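Local coordinates for LPXTG cell wall anchor domain-containing protein (PDB 7CBS), which serves as the basal subunit of the sortase-assembled SpaCBA pilus, where it probably anchors the fibre to the cell wall and contributes to adhesion, at residues A[88-91]-A[92-96]; A[154-158]-A[159-163]. One frame throughout, in Å; residues are numbered along the deposited sequence.

Interaction 1: A[88-91]-A[92-96]; sequences IEVA and QTTLS
Ile88 to Ala91 offer their carbonyls to the amides of Gln92 to Leu95 in four successive i to i+4 bonds, beginning with Gln92 N to Ile88 O at 2.9 Å, so the stretch is two turns of one helix. Two threonines add side-chain bonds to this frame. In Thr93, OG1 lies beside its own backbone N (chi1 -64°), which turns the hydroxyl back along the helix to donate to Glu89 O at 3.1 Å. That oxygen also takes the amide of Thr93; the two donors come from opposite faces of its carbonyl plane, the hydroxyl well above it. Thr94 repeats the arrangement one residue on, its OG1 donating to Val90 O at 2.9 Å from the face opposite its own amide. Each of these two carbonyls is thus gripped twice, and both hydroxyls donate inside the helix. Gln92 crosses Ile88 at an angle, its OE1 4.2 Å from Ile88 CG2, while its NE2 turns elsewhere, to the carbonyl of Val153. Ala91 and Leu95, one turn apart, are the buried residues: Leu95 lies on Phe77, Leu80 and Val153, and Ala91 on Val81. The pattern is that of a short amphipathic alpha-helix whose threonines hydrogen-bond to carbonyls of the preceding turn, lying against helix 74-84 and strand 152-155.

Interaction 2: A[154-158]-A[159-163]; sequences VVMSS and NLQHG
The flat amide of Gln161 reaches Met156 with its NE2, which donates to Met156 O at 2.7 Å; that oxygen lies almost exactly in the amide plane and the N-H points at it nearly straight, at 171°. The setting is a strand-to-helix turn: Met156 centres an inverse gamma turn after strand 152-155, Ser157 takes the N-cap position without a capping bond from its side chain, and Gly163, with positive phi, closes the short helix in a Schellman motif. Relative to the Met156 carbonyl, the donor is tilted out of plane by 31°. The bend of the Gln161 chain at chi2 (-63°) carries CD and the amide round to this oxygen. NE2 has a second acceptor in Leu126 O, so two bonds fix the rotation of the amide. Ser157 O accepts the amide of Gln161 at 3.0 Å and, weakly, that of Leu160. On the side facing the sheet the side chains of Met156 and Leu160 both reach Ile168 and Leu126, and they meet each other through Met156 SD and Leu160 CD1, 4.1 Å apart.

In the fold
Interaction 1 comes first along the chain, and interaction 2 opens only after several strands of the mixed sheet have been laid down. Their centres lie about 17 Å apart and their nearest atoms about 4 Å, without touching. Strand 152-155 connects them: the helix of residues 88-95 packs against it through Val153, whereas residues 154-163 begin with its last two residues and turn into helix 158-161. Helix 74-84 is a second shared neighbour, meeting Leu95 from one contact and Val155 from the other through Phe77. Through this strand and helix the two contacts are joined within one sheet-based pilin domain; Gly163 also bonds to Arg167 of the second subunit.

Interaction 1: A[88-91]-A[92-96]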
loop_
_atom_site.group_PDB
_atom_site.type_symbol
_atom_site.label_atom_id
_atom_site.label_comp_id
_atom_site.label_asym_id
_atom_site.label_seq_id
_atom_site.Cartn_x
_atom_site.Cartn_y
_atom_site.Cartn_z
ATOM N N ILE A 88 13.738 -0.284 22.980
ATOM C CA ILE A 88 13.375 -0.362 21.529
ATOM C C ILE A 88 14.468 0.327 20.699
ATOM O O ILE A 88 14.949 -0.292 19.730
ATOM C CB ILE A 88 11.980 0.255 21.281
ATOM C CG1 ILE A 88 10.893 -0.420 22.124
ATOM C CG2 ILE A 88 11.625 0.243 19.804
ATOM C CD1 ILE A 88 10.665 -1.879 21.796
ATOM N N GLU A 89 14.836 1.554 21.080
ATOM C CA GLU A 89 15.872 2.395 20.419
ATOM C C GLU A 89 17.206 1.635 20.380
ATOM O O GLU A 89 17.856 1.641 19.324
ATOM C CB GLU A 89 16.068 3.727 21.155
ATOM C CG GLU A 89 14.851 4.247 21.912
ATOM C CD GLU A 89 14.616 3.667 23.301
ATOM O OE1 GLU A 89 15.542 3.724 24.147
ATOM O OE2 GLU A 89 13.505 3.152 23.534
ATOM N N VAL A 90 17.594 1.018 21.500
ATOM C CA VAL A 90 18.873 0.262 21.667
ATOM C C VAL A 90 18.903 -0.887 20.652
ATOM O O VAL A 90 19.973 -1.114 20.056
ATOM C CB VAL A 90 19.045 -0.245 23.113
ATOM C CG1 VAL A 90 20.214 -1.213 23.250
ATOM C CG2 VAL A 90 19.203 0.908 24.094
ATOM N N ALA A 91 17.772 -1.568 20.453
ATOM C CA ALA A 91 17.618 -2.724 19.537
ATOM C C ALA A 91 17.615 -2.244 18.079
ATOM O O ALA A 91 18.166 -2.961 17.211
ATOM C CB ALA A 91 16.353 -3.480 19.872
ATOM N N GLN A 92 17.013 -1.080 17.814
ATOM C CA GLN A 92 17.031 -0.422 16.481
ATOM C C GLN A 92 18.479 -0.101 16.101
ATOM O O GLN A 92 18.845 -0.342 14.940
ATOM C CB GLN A 92 16.186 0.855 16.482
ATOM C CG GLN A 92 14.694 0.595 16.346
ATOM C CD GLN A 92 13.920 1.884 16.237
ATOM O OE1 GLN A 92 13.822 2.653 17.188
ATOM N NE2 GLN A 92 13.361 2.131 15.061
ATOM N N THR A 93 19.260 0.427 17.047
ATOM C CA THR A 93 20.676 0.844 16.857
ATOM C C THR A 93 21.565 -0.390 16.665
ATOM O O THR A 93 22.464 -0.326 15.816
ATOM C CB THR A 93 21.160 1.699 18.036
ATOM O OG1 THR A 93 20.384 2.899 18.030
ATOM C CG2 THR A 93 22.632 2.039 17.961
ATOM N N THR A 94 21.328 -1.459 17.432
ATOM C CA THR A 94 22.106 -2.728 17.380
ATOM C C THR A 94 21.917 -3.394 16.009
ATOM O O THR A 94 22.933 -3.812 15.414
ATOM C CB THR A 94 21.722 -3.658 18.539
ATOM O OG1 THR A 94 22.117 -3.024 19.757
ATOM C CG2 THR A 94 22.376 -5.020 18.450
ATOM N N LEU A 95 20.673 -3.477 15.523
ATOM C CA LEU A 95 20.333 -4.134 14.231
ATOM C C LEU A 95 20.660 -3.214 13.047
ATOM O O LEU A 95 20.619 -3.704 11.906
ATOM C CB LEU A 95 18.848 -4.517 14.223
ATOM C CG LEU A 95 18.466 -5.783 14.987
ATOM C CD1 LEU A 95 17.061 -6.205 14.603
ATOM C CD2 LEU A 95 19.457 -6.914 14.727
ATOM N N SER A 96 20.946 -1.930 13.301
ATOM C CA SER A 96 21.350 -0.925 12.281
ATOM C C SER A 96 22.866 -0.976 12.048
ATOM O O SER A 96 23.329 -0.331 11.088
ATOM C CB SER A 96 20.914 0.464 12.676
ATOM O OG SER A 96 19.507 0.626 12.533
#

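Interaction 2: A[154-158]-A[159-163]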
loop_
_atom_site.group_PDB
_atom_site.type_symbol
_atom_site.label_atom_id
_atom_site.label_comp_id
_atom_site.label_asym_id
_atom_site.label_seq_id
_atom_site.Cartn_x
_atom_site.Cartn_y
_atom_site.Cartn_z
ATOM N N VAL A 154 13.015 -0.289 10.957
ATOM C CA VAL A 154 11.637 0.274 11.064
ATOM C C VAL A 154 10.739 -0.770 11.729
ATOM O O VAL A 154 10.715 -1.925 11.243
ATOM C CB VAL A 154 11.089 0.682 9.684
ATOM C CG1 VAL A 154 9.722 1.349 9.791
ATOM C CG2 VAL A 154 12.072 1.564 8.934
ATOM N N VAL A 155 10.029 -0.368 12.783
ATOM C CA VAL A 155 9.070 -1.224 13.535
ATOM C C VAL A 155 7.652 -0.880 13.074
ATOM O O VAL A 155 7.311 0.319 13.033
ATOM C CB VAL A 155 9.240 -1.036 15.055
ATOM C CG1 VAL A 155 8.310 -1.949 15.837
ATOM C CG2 VAL A 155 10.692 -1.243 15.488
ATOM N N MET A 156 6.860 -1.895 12.731
ATOM C CA MET A 156 5.435 -1.737 12.347
ATOM C C MET A 156 4.611 -1.552 13.623
ATOM O O MET A 156 3.960 -2.517 14.067
ATOM C CB MET A 156 4.954 -2.939 11.527
ATOM C CG MET A 156 5.702 -3.093 10.211
ATOM S SD MET A 156 5.462 -1.677 9.098
ATOM C CE MET A 156 7.159 -1.298 8.646
ATOM N N SER A 157 4.686 -0.351 14.198
ATOM C CA SER A 157 4.110 0.032 15.517
ATOM C C SER A 157 2.573 -0.012 15.473
ATOM O O SER A 157 2.012 -0.256 14.391
ATOM C CB SER A 157 4.610 1.388 15.940
ATOM O OG SER A 157 4.451 2.327 14.891
ATOM N N SER A 158 1.938 0.215 16.622
ATOM C CA SER A 158 0.462 0.162 16.832
ATOM C C SER A 158 -0.270 0.965 15.749
ATOM O O SER A 158 -1.227 0.421 15.172
ATOM C CB SER A 158 0.084 0.623 18.225
ATOM O OG SER A 158 -0.721 1.798 18.229
ATOM N N ASN A 159 0.166 2.204 15.493
ATOM C CA ASN A 159 -0.458 3.147 14.521
ATOM C C ASN A 159 -0.548 2.486 13.142
ATOM O O ASN A 159 -1.597 2.640 12.474
ATOM C CB ASN A 159 0.316 4.464 14.435
ATOM C CG ASN A 159 -0.334 5.472 13.514
ATOM O OD1 ASN A 159 -1.489 5.849 13.715
ATOM N ND2 ASN A 159 0.398 5.919 12.508
ATOM N N LEU A 160 0.512 1.781 12.739
ATOM C CA LEU A 160 0.631 1.105 11.421
ATOM C C LEU A 160 -0.196 -0.187 11.418
ATOM O O LEU A 160 -0.839 -0.468 10.381
ATOM C CB LEU A 160 2.113 0.831 11.133
ATOM C CG LEU A 160 2.954 2.064 10.819
ATOM C CD1 LEU A 160 4.439 1.778 10.993
ATOM C CD2 LEU A 160 2.661 2.545 9.407
ATOM N N GLN A 161 -0.198 -0.932 12.535
ATOM C CA GLN A 161 -1.010 -2.165 12.714
ATOM C C GLN A 161 -2.503 -1.829 12.577
ATOM O O GLN A 161 -3.279 -2.733 12.176
ATOM C CB GLN A 161 -0.737 -2.814 14.076
ATOM C CG GLN A 161 0.697 -3.292 14.272
ATOM C CD GLN A 161 1.092 -4.372 13.295
ATOM O OE1 GLN A 161 0.282 -5.206 12.895
ATOM N NE2 GLN A 161 2.355 -4.367 12.895
ATOM N N HIS A 162 -2.887 -0.584 12.893
ATOM C CA HIS A 162 -4.294 -0.104 12.959
ATOM C C HIS A 162 -4.758 0.438 11.599
ATOM O O HIS A 162 -5.973 0.688 11.463
ATOM C CB HIS A 162 -4.443 0.929 14.087
ATOM C CG HIS A 162 -4.368 0.312 15.446
ATOM N ND1 HIS A 162 -5.020 -0.875 15.738
ATOM C CD2 HIS A 162 -3.732 0.676 16.573
ATOM C CE1 HIS A 162 -4.784 -1.210 16.989
ATOM N NE2 HIS A 162 -3.994 -0.277 17.521
ATOM N N GLY A 163 -3.832 0.636 10.654
ATOM C CA GLY A 163 -4.126 0.979 9.248
ATOM C C GLY A 163 -4.395 2.461 9.045
ATOM O O GLY A 163 -5.245 2.799 8.191
#